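Local coordinates for protein signal recognition particle receptor FtsY (Sulfolobus acidocaldarius, PDB 5L3S) that serves as the receptor, or docking protein, for the signal recognition particle and belongs to the SRP54-type family of P-loop proteins, at residues B[242-251]-B[266-276]; B[14-24]-B[52-62]. All blocks are in the same frame, centred on the assembly; numbering follows the deposited sequence.

Contact 1 of 2, residues B[242-251]-B[266-276]. With GNP (phosphoaminophosphonic acid-guanylate ester), chain R.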
# COMPACT_ATOMS: atom_id res chain seq x y z
N TYR B 242 -2.60 19.77 0.67
CA TYR B 242 -1.82 19.47 -0.53
C TYR B 242 -2.62 19.87 -1.76
O TYR B 242 -3.82 20.16 -1.67
CB TYR B 242 -1.41 17.99 -0.59
CG TYR B 242 -2.58 17.03 -0.43
CD1 TYR B 242 -2.97 16.59 0.83
CD2 TYR B 242 -3.28 16.57 -1.54
CE1 TYR B 242 -4.04 15.72 1.00
CE2 TYR B 242 -4.36 15.69 -1.39
CZ TYR B 242 -4.72 15.27 -0.11
OH TYR B 242 -5.78 14.41 0.06
N ASP B 243 -1.97 19.87 -2.92
CA ASP B 243 -2.59 20.36 -4.15
C ASP B 243 -3.07 19.23 -5.06
O ASP B 243 -4.07 19.36 -5.76
CB ASP B 243 -1.61 21.24 -4.92
CG ASP B 243 -1.15 22.43 -4.11
OD1 ASP B 243 -2.00 23.28 -3.79
OD2 ASP B 243 0.06 22.52 -3.80
N ALA B 244 -2.32 18.13 -5.07
CA ALA B 244 -2.63 17.00 -5.95
C ALA B 244 -2.04 15.68 -5.43
O ALA B 244 -1.26 15.66 -4.48
CB ALA B 244 -2.14 17.26 -7.35
N VAL B 245 -2.41 14.59 -6.08
CA VAL B 245 -1.97 13.27 -5.66
C VAL B 245 -1.28 12.59 -6.83
O VAL B 245 -1.69 12.76 -7.99
CB VAL B 245 -3.19 12.43 -5.21
CG1 VAL B 245 -2.86 10.95 -5.11
CG2 VAL B 245 -3.75 12.97 -3.90
N ILE B 246 -0.24 11.82 -6.54
CA ILE B 246 0.26 10.84 -7.49
C ILE B 246 -0.00 9.44 -6.91
O ILE B 246 0.32 9.18 -5.75
CB ILE B 246 1.77 11.06 -7.79
CG1 ILE B 246 1.95 12.36 -8.60
CG2 ILE B 246 2.36 9.86 -8.54
CD1 ILE B 246 3.43 12.77 -8.83
N LEU B 247 -0.62 8.57 -7.71
CA LEU B 247 -0.91 7.19 -7.31
C LEU B 247 0.15 6.27 -7.87
O LEU B 247 0.42 6.30 -9.07
CB LEU B 247 -2.26 6.76 -7.90
CG LEU B 247 -3.51 7.52 -7.49
CD1 LEU B 247 -4.76 6.81 -8.05
CD2 LEU B 247 -3.58 7.61 -5.98
N THR B 248 0.74 5.42 -7.02
CA THR B 248 1.81 4.53 -7.45
C THR B 248 1.39 3.07 -7.58
O THR B 248 0.33 2.67 -7.08
CB THR B 248 2.97 4.56 -6.43
OG1 THR B 248 2.47 4.09 -5.17
CG2 THR B 248 3.53 5.99 -6.27
N LYS B 249 2.23 2.27 -8.23
CA LYS B 249 2.10 0.82 -8.26
C LYS B 249 0.83 0.36 -8.95
O LYS B 249 0.30 -0.69 -8.64
CB LYS B 249 2.19 0.23 -6.83
CG LYS B 249 3.46 0.64 -6.08
CD LYS B 249 3.45 0.14 -4.62
CE LYS B 249 4.51 0.91 -3.78
NZ LYS B 249 4.44 0.58 -2.32
N VAL B 250 0.36 1.16 -9.90
CA VAL B 250 -0.86 0.85 -10.64
C VAL B 250 -0.60 -0.39 -11.50
O VAL B 250 -1.52 -1.13 -11.85
CB VAL B 250 -1.29 2.09 -11.46
CG1 VAL B 250 -2.35 1.74 -12.48
CG2 VAL B 250 -1.79 3.17 -10.51
N ASP B 251 0.68 -0.65 -11.78
CA ASP B 251 1.05 -1.84 -12.56
C ASP B 251 0.83 -3.16 -11.81
O ASP B 251 0.92 -4.23 -12.41
CB ASP B 251 2.50 -1.75 -13.07
CG ASP B 251 3.50 -1.45 -11.95
OD1 ASP B 251 3.33 -0.47 -11.19
OD2 ASP B 251 4.47 -2.23 -11.81
N LEU B 266 -13.02 14.76 -1.60
CA LEU B 266 -12.06 15.79 -1.19
C LEU B 266 -11.80 16.86 -2.25
O LEU B 266 -11.07 17.81 -2.00
CB LEU B 266 -10.73 15.14 -0.80
CG LEU B 266 -10.82 14.09 0.30
CD1 LEU B 266 -9.46 13.48 0.59
CD2 LEU B 266 -11.42 14.71 1.55
N LYS B 267 -12.41 16.68 -3.42
CA LYS B 267 -12.15 17.54 -4.57
C LYS B 267 -10.66 17.65 -4.87
O LYS B 267 -10.17 18.72 -5.20
CB LYS B 267 -12.76 18.94 -4.39
CG LYS B 267 -14.28 18.95 -4.39
CD LYS B 267 -14.79 18.11 -5.55
CE LYS B 267 -16.19 17.58 -5.31
NZ LYS B 267 -16.52 16.50 -6.28
N LYS B 268 -9.94 16.53 -4.74
CA LYS B 268 -8.50 16.52 -4.99
C LYS B 268 -8.21 15.73 -6.26
O LYS B 268 -8.79 14.67 -6.48
CB LYS B 268 -7.73 15.92 -3.80
CG LYS B 268 -7.80 16.78 -2.55
CD LYS B 268 -7.04 18.10 -2.75
CE LYS B 268 -7.03 18.92 -1.46
NZ LYS B 268 -6.56 20.31 -1.67
N PRO B 269 -7.33 16.26 -7.12
CA PRO B 269 -7.04 15.54 -8.36
C PRO B 269 -5.83 14.61 -8.27
O PRO B 269 -4.89 14.87 -7.52
CB PRO B 269 -6.73 16.68 -9.33
CG PRO B 269 -6.09 17.73 -8.46
CD PRO B 269 -6.84 17.64 -7.14
N VAL B 270 -5.86 13.53 -9.03
CA VAL B 270 -4.69 12.73 -9.30
C VAL B 270 -4.06 13.32 -10.54
O VAL B 270 -4.76 13.53 -11.54
CB VAL B 270 -5.06 11.27 -9.57
CG1 VAL B 270 -3.82 10.46 -9.94
CG2 VAL B 270 -5.78 10.65 -8.36
N VAL B 271 -2.76 13.63 -10.50
CA VAL B 271 -2.12 14.24 -11.67
C VAL B 271 -1.28 13.24 -12.49
O VAL B 271 -1.16 13.38 -13.70
CB VAL B 271 -1.28 15.49 -11.31
CG1 VAL B 271 -2.19 16.66 -10.98
CG2 VAL B 271 -0.33 15.17 -10.14
N TYR B 272 -0.69 12.26 -11.82
CA TYR B 272 0.07 11.23 -12.53
C TYR B 272 -0.13 9.88 -11.89
O TYR B 272 -0.57 9.79 -10.75
CB TYR B 272 1.57 11.54 -12.52
CG TYR B 272 1.93 12.83 -13.17
CD1 TYR B 272 2.04 12.91 -14.55
CD2 TYR B 272 2.13 13.98 -12.42
CE1 TYR B 272 2.35 14.10 -15.18
CE2 TYR B 272 2.43 15.18 -13.04
CZ TYR B 272 2.55 15.23 -14.42
OH TYR B 272 2.85 16.42 -15.04
N MET B 273 0.17 8.82 -12.63
CA MET B 273 0.20 7.49 -12.05
C MET B 273 1.54 6.80 -12.33
O MET B 273 2.04 6.82 -13.45
CB MET B 273 -0.94 6.66 -12.60
CG MET B 273 -2.31 7.07 -12.04
SD MET B 273 -3.57 6.18 -12.90
CE MET B 273 -3.22 6.82 -14.54
N GLY B 274 2.09 6.18 -11.29
CA GLY B 274 3.27 5.35 -11.42
C GLY B 274 2.90 3.96 -11.87
O GLY B 274 1.98 3.35 -11.33
N VAL B 275 3.59 3.46 -12.88
CA VAL B 275 3.25 2.16 -13.43
C VAL B 275 4.47 1.25 -13.56
O VAL B 275 4.55 0.42 -14.46
CB VAL B 275 2.55 2.30 -14.81
CG1 VAL B 275 1.19 2.95 -14.65
CG2 VAL B 275 3.42 3.12 -15.75
N GLY B 276 5.44 1.40 -12.66
CA GLY B 276 6.58 0.51 -12.65
C GLY B 276 7.74 1.16 -11.90
O GLY B 276 7.56 2.19 -11.24
PG GNP R . 10.02 5.67 2.40
O1G GNP R . 10.92 6.84 2.09
O2G GNP R . 10.70 4.63 3.28
O3G GNP R . 8.74 6.04 3.13
N3B GNP R . 9.61 4.96 1.03
PB GNP R . 9.12 5.82 -0.26
O1B GNP R . 10.08 6.88 -0.54
O2B GNP R . 7.75 6.30 -0.01
O3A GNP R . 9.10 4.82 -1.40
PA GNP R . 10.24 4.34 -2.31
O1A GNP R . 10.49 5.33 -3.40
O2A GNP R . 11.43 3.91 -1.50
O5' GNP R . 9.65 3.11 -3.07
C5' GNP R . 9.29 1.86 -2.39
C4' GNP R . 9.32 0.73 -3.39
O4' GNP R . 8.18 0.84 -4.33
C3' GNP R . 10.56 0.70 -4.27
O3' GNP R . 10.89 -0.65 -4.53
C2' GNP R . 10.09 1.39 -5.56
O2' GNP R . 10.85 0.96 -6.68
C1' GNP R . 8.69 0.77 -5.64
N9 GNP R . 7.79 1.55 -6.50
C8 GNP R . 7.53 2.89 -6.48
N7 GNP R . 6.64 3.27 -7.38
C5 GNP R . 6.30 2.08 -8.02
C6 GNP R . 5.40 1.85 -9.08
O6 GNP R . 4.73 2.71 -9.67
N1 GNP R . 5.35 0.50 -9.45
C2 GNP R . 6.09 -0.50 -8.83
N2 GNP R . 5.94 -1.74 -9.28
N3 GNP R . 6.94 -0.28 -7.83
C4 GNP R . 7.00 1.02 -7.49
O HOH W 1 -6.17 21.15 -4.61

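Contact 2 of 2, residues B[14-24]-B[52-62]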
# COMPACT_ATOMS: atom_id res chain seq x y z
N LYS B 14 -44.91 5.50 -25.28
CA LYS B 14 -43.81 5.10 -26.15
C LYS B 14 -42.59 4.77 -25.30
O LYS B 14 -41.94 3.74 -25.48
CB LYS B 14 -43.47 6.22 -27.13
CG LYS B 14 -44.69 6.87 -27.77
CD LYS B 14 -44.31 8.10 -28.59
CE LYS B 14 -43.47 9.07 -27.78
NZ LYS B 14 -44.11 9.44 -26.49
N TYR B 15 -42.29 5.66 -24.36
CA TYR B 15 -41.13 5.50 -23.49
C TYR B 15 -41.58 4.94 -22.15
O TYR B 15 -42.62 5.34 -21.62
CB TYR B 15 -40.42 6.84 -23.30
CG TYR B 15 -40.36 7.70 -24.55
CD1 TYR B 15 -40.68 9.05 -24.51
CD2 TYR B 15 -39.98 7.16 -25.78
CE1 TYR B 15 -40.63 9.84 -25.64
CE2 TYR B 15 -39.93 7.95 -26.92
CZ TYR B 15 -40.25 9.29 -26.84
OH TYR B 15 -40.20 10.07 -27.97
N LYS B 16 -40.79 4.01 -21.59
CA LYS B 16 -41.09 3.44 -20.28
C LYS B 16 -40.44 4.24 -19.16
O LYS B 16 -39.36 4.79 -19.32
CB LYS B 16 -40.66 1.97 -20.20
CG LYS B 16 -41.56 1.01 -20.96
CD LYS B 16 -43.01 1.09 -20.48
CE LYS B 16 -43.88 0.06 -21.19
NZ LYS B 16 -45.33 0.26 -20.92
N THR B 17 -41.12 4.31 -18.02
CA THR B 17 -40.62 5.06 -16.87
C THR B 17 -39.78 4.17 -15.94
O THR B 17 -40.23 3.11 -15.51
CB THR B 17 -41.78 5.68 -16.08
OG1 THR B 17 -42.57 6.50 -16.96
CG2 THR B 17 -41.25 6.53 -14.94
N ILE B 18 -38.57 4.61 -15.64
CA ILE B 18 -37.71 3.84 -14.76
C ILE B 18 -38.19 3.89 -13.32
O ILE B 18 -38.40 4.97 -12.76
CB ILE B 18 -36.26 4.32 -14.82
CG1 ILE B 18 -35.70 4.17 -16.24
CG2 ILE B 18 -35.40 3.55 -13.82
CD1 ILE B 18 -34.29 4.71 -16.38
N LYS B 19 -38.37 2.72 -12.72
CA LYS B 19 -38.75 2.60 -11.32
C LYS B 19 -37.61 1.95 -10.57
O LYS B 19 -36.73 1.35 -11.19
CB LYS B 19 -40.00 1.73 -11.18
CG LYS B 19 -41.16 2.14 -12.07
CD LYS B 19 -41.61 3.55 -11.77
CE LYS B 19 -42.73 3.98 -12.72
NZ LYS B 19 -43.90 3.08 -12.60
N GLU B 20 -37.63 2.05 -9.24
CA GLU B 20 -36.55 1.49 -8.42
C GLU B 20 -36.32 0.01 -8.70
O GLU B 20 -35.19 -0.43 -8.84
CB GLU B 20 -36.78 1.73 -6.93
CG GLU B 20 -35.54 1.38 -6.09
CD GLU B 20 -35.71 1.65 -4.61
OE1 GLU B 20 -36.85 1.92 -4.17
OE2 GLU B 20 -34.70 1.58 -3.88
N ASP B 21 -37.42 -0.73 -8.80
CA ASP B 21 -37.41 -2.16 -9.08
C ASP B 21 -36.65 -2.52 -10.36
O ASP B 21 -36.07 -3.60 -10.47
CB ASP B 21 -38.85 -2.69 -9.14
CG ASP B 21 -38.93 -4.15 -9.53
OD1 ASP B 21 -39.34 -4.44 -10.67
OD2 ASP B 21 -38.58 -5.00 -8.69
N ASP B 22 -36.67 -1.61 -11.34
CA ASP B 22 -35.92 -1.81 -12.57
C ASP B 22 -34.40 -1.77 -12.33
O ASP B 22 -33.63 -2.34 -13.10
CB ASP B 22 -36.27 -0.73 -13.59
CG ASP B 22 -37.74 -0.76 -14.01
OD1 ASP B 22 -38.25 -1.86 -14.33
OD2 ASP B 22 -38.39 0.31 -14.01
N LEU B 23 -33.99 -1.10 -11.26
CA LEU B 23 -32.57 -0.76 -11.05
C LEU B 23 -31.83 -1.69 -10.10
O LEU B 23 -30.59 -1.73 -10.09
CB LEU B 23 -32.45 0.67 -10.52
CG LEU B 23 -32.99 1.80 -11.39
CD1 LEU B 23 -32.71 3.14 -10.74
CD2 LEU B 23 -32.39 1.75 -12.77
N ASN B 24 -32.57 -2.44 -9.29
CA ASN B 24 -31.98 -3.21 -8.21
C ASN B 24 -30.85 -4.17 -8.58
O ASN B 24 -29.78 -4.12 -7.99
CB ASN B 24 -33.08 -3.94 -7.42
CG ASN B 24 -33.93 -2.99 -6.61
OD1 ASN B 24 -33.49 -1.89 -6.26
ND2 ASN B 24 -35.15 -3.41 -6.30
N LYS B 52 -29.18 6.03 -8.62
CA LYS B 52 -30.59 5.64 -8.49
C LYS B 52 -31.52 6.86 -8.53
O LYS B 52 -32.53 6.87 -9.25
CB LYS B 52 -30.80 4.86 -7.20
CG LYS B 52 -32.26 4.59 -6.87
CD LYS B 52 -32.40 3.84 -5.55
CE LYS B 52 -31.67 2.51 -5.58
NZ LYS B 52 -32.02 1.66 -4.41
N ASN B 53 -31.18 7.89 -7.76
CA ASN B 53 -32.00 9.09 -7.70
C ASN B 53 -32.06 9.86 -9.01
O ASN B 53 -33.08 10.47 -9.33
CB ASN B 53 -31.53 10.01 -6.58
CG ASN B 53 -31.82 9.44 -5.22
OD1 ASN B 53 -32.87 8.84 -5.01
ND2 ASN B 53 -30.88 9.61 -4.30
N ASN B 54 -30.97 9.85 -9.75
CA ASN B 54 -30.97 10.50 -11.06
C ASN B 54 -31.88 9.76 -12.04
O ASN B 54 -32.43 10.37 -12.95
CB ASN B 54 -29.56 10.58 -11.63
CG ASN B 54 -29.51 11.31 -12.95
OD1 ASN B 54 -29.69 10.71 -14.01
ND2 ASN B 54 -29.29 12.61 -12.90
N LEU B 55 -32.04 8.46 -11.86
CA LEU B 55 -32.74 7.66 -12.86
C LEU B 55 -34.21 7.37 -12.53
O LEU B 55 -35.01 7.18 -13.45
CB LEU B 55 -31.98 6.36 -13.15
CG LEU B 55 -30.65 6.59 -13.87
CD1 LEU B 55 -29.83 5.31 -13.95
CD2 LEU B 55 -30.89 7.16 -15.26
N ILE B 56 -34.56 7.32 -11.25
CA ILE B 56 -35.93 7.05 -10.85
C ILE B 56 -36.81 8.16 -11.42
O ILE B 56 -36.65 9.32 -11.06
CB ILE B 56 -36.13 7.04 -9.32
CG1 ILE B 56 -35.33 5.92 -8.67
CG2 ILE B 56 -37.61 6.84 -8.98
CD1 ILE B 56 -35.55 4.61 -9.31
N GLY B 57 -37.69 7.79 -12.33
CA GLY B 57 -38.62 8.76 -12.91
C GLY B 57 -38.29 9.15 -14.34
O GLY B 57 -39.13 9.74 -15.03
N LYS B 58 -37.08 8.83 -14.79
CA LYS B 58 -36.66 9.14 -16.15
C LYS B 58 -37.30 8.18 -17.15
O LYS B 58 -37.50 7.00 -16.85
CB LYS B 58 -35.14 9.08 -16.29
CG LYS B 58 -34.38 10.03 -15.37
CD LYS B 58 -34.79 11.47 -15.55
CE LYS B 58 -33.87 12.41 -14.78
NZ LYS B 58 -34.37 13.82 -14.81
N LYS B 59 -37.64 8.69 -18.33
CA LYS B 59 -38.24 7.87 -19.37
C LYS B 59 -37.17 7.19 -20.21
O LYS B 59 -36.03 7.64 -20.26
CB LYS B 59 -39.15 8.72 -20.26
CG LYS B 59 -40.31 9.37 -19.54
CD LYS B 59 -41.10 10.25 -20.50
CE LYS B 59 -42.27 10.92 -19.81
NZ LYS B 59 -43.07 11.74 -20.77
N VAL B 60 -37.55 6.11 -20.88
CA VAL B 60 -36.63 5.35 -21.72
C VAL B 60 -37.41 4.52 -22.73
O VAL B 60 -38.52 4.07 -22.44
CB VAL B 60 -35.71 4.45 -20.86
CG1 VAL B 60 -36.52 3.36 -20.17
CG2 VAL B 60 -34.61 3.84 -21.71
N SER B 61 -36.84 4.32 -23.91
CA SER B 61 -37.50 3.56 -24.97
C SER B 61 -37.79 2.13 -24.54
O SER B 61 -37.07 1.55 -23.72
CB SER B 61 -36.65 3.56 -26.24
OG SER B 61 -37.23 2.73 -27.23
N ARG B 62 -38.84 1.55 -25.12
CA ARG B 62 -39.30 0.22 -24.74
C ARG B 62 -38.28 -0.88 -25.02
O ARG B 62 -38.03 -1.73 -24.16
CB ARG B 62 -40.63 -0.11 -25.42
CG ARG B 62 -41.82 0.60 -24.82
CD ARG B 62 -43.05 0.48 -25.70
NE ARG B 62 -44.21 1.13 -25.10
CZ ARG B 62 -45.39 1.26 -25.69
NH1 ARG B 62 -45.58 0.78 -26.92
NH2 ARG B 62 -46.39 1.86 -25.06

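Contact 1 of 2, residues B[242-251]-B[266-276]
Val245 and Leu247 carry the backbone ladder to strand 270-274, the parallel neighbour of strand 244-248 in a beta-alpha-beta unit connected by helix 258-266. Val245 N donates to Pro269 O at 2.9 Å, and its carbonyl oxygen receives Val271 N. Leu247 N reaches Tyr272 O over a longer 3.3 Å, whereas Leu247 O takes Gly274 N. Between these pairs the second strand spends one residue more than the first, a beta bulge at Val271 and Tyr272, and Tyr272 N is buried without a partner.

Apolar side chains pack on both faces of the sheet. Leu247 CG meets Val270 CG1 at 3.8 Å, the two side chains crossing nearly at right angles on the face that packs against helix 258-266. On the other face Ile246 CD1 lies 4.0 Å from Tyr272 CD2.

At the start of the strands Lys268 bends at its second torsion (-67°), which carries CE over one face of the Tyr242 ring and brings NZ back to Tyr242 O at 2.7 Å, nearly in line with the carbonyl. A water joins the same NZ to Asp243 O, while Tyr242 OH is bonded to Ala233 O.

The other end holds the base of GNP. Lys249 N donates to O6 of GNP (2.9 Å), and the Lys249 chain runs past the base to a salt bridge with Asp222. Asp251 OD1 accepts from N1 of GNP at 2.8 Å, and its OD2 from N2 of GNP at 3.0 Å. Gly274, lacking a side chain, leaves O6 room against its backbone. With O6 taking the N-H of Lys249 and, weakly, that of Gly276, while one carboxylate receives N1 and N2, the site matches the hydrogen-bonding edge of guanine, as expected of the TKxD motif formed by residues 248-251.

Contact 2 of 2, residues B[14-24]-B[52-62]
Ile18 fills the angle between helix 41-55 and strand 59-61, and each of its side-chain carbons has a neighbour there. Ile18 CB rests 3.4 Å from Leu55 O. From CB, CG2 leans toward the same carbonyl oxygen, while Ile18 CG1 turns to lie 3.4 Å from Lys58 O and 4.1 Å from Val60 CG1, the two apolar side chains crossing at about a right angle. The first torsion (-61°) sets CG1 beside the backbone N, on the side of Lys58 and Val60. At the tip, Ile18 CD1 has Leu55 O as its nearest neighbour at 3.9 Å and makes apolar contact with Leu55 CB.

The backbone of Ile18 is held as well. Its N-H points almost straight at Lys58 O, and Gly57 N donates to Ile18 O from a type II beta turn spanning Leu55 to Lys58. Beyond it, Lys16 and Val60 form the hydrogen-bonded pair of a short antiparallel two-stranded sheet; the bond from Val60 N to Lys16 O is weak.

Toward helix 20-36, Leu23 CD1 sits 3.5 Å from Ile56 CD1, and its side chain also touches Val66 and Val70 of helix 66-85. At the outer end of this packing Lys52, bent at its third torsion (-59°), places NZ 2.7 Å from Glu20 OE2, a salt bridge using the anti lone pair of that oxygen.

Ile18, Leu23 and Leu55 are largely buried, whereas the Glu20-Lys52 pair lies at the exposed rim; there it would probably add less to joining helices 20-36 and 41-55 of the helical bundle domain than the apolar packing and backbone bonds.

How the contacts relate
Contact 2 comes first along the chain and is complete before contact 1 begins. It belongs to the N-terminal helical bundle, tying helices 20-36 and 41-55 together with a small antiparallel sheet of its own, whereas contact 1 joins two neighbouring parallel strands in the large mixed sheet of the GTPase domain. Their centres are 36 Å apart and their nearest atoms about 15 Å, so they do not touch. They also have no helix or strand in common. Contact 1 lies close to the centre of the chain and contact 2 far out at one end. Contact 1 supplies the base end of the GNP pocket, and contact 2 joins two bundle helices remote from it.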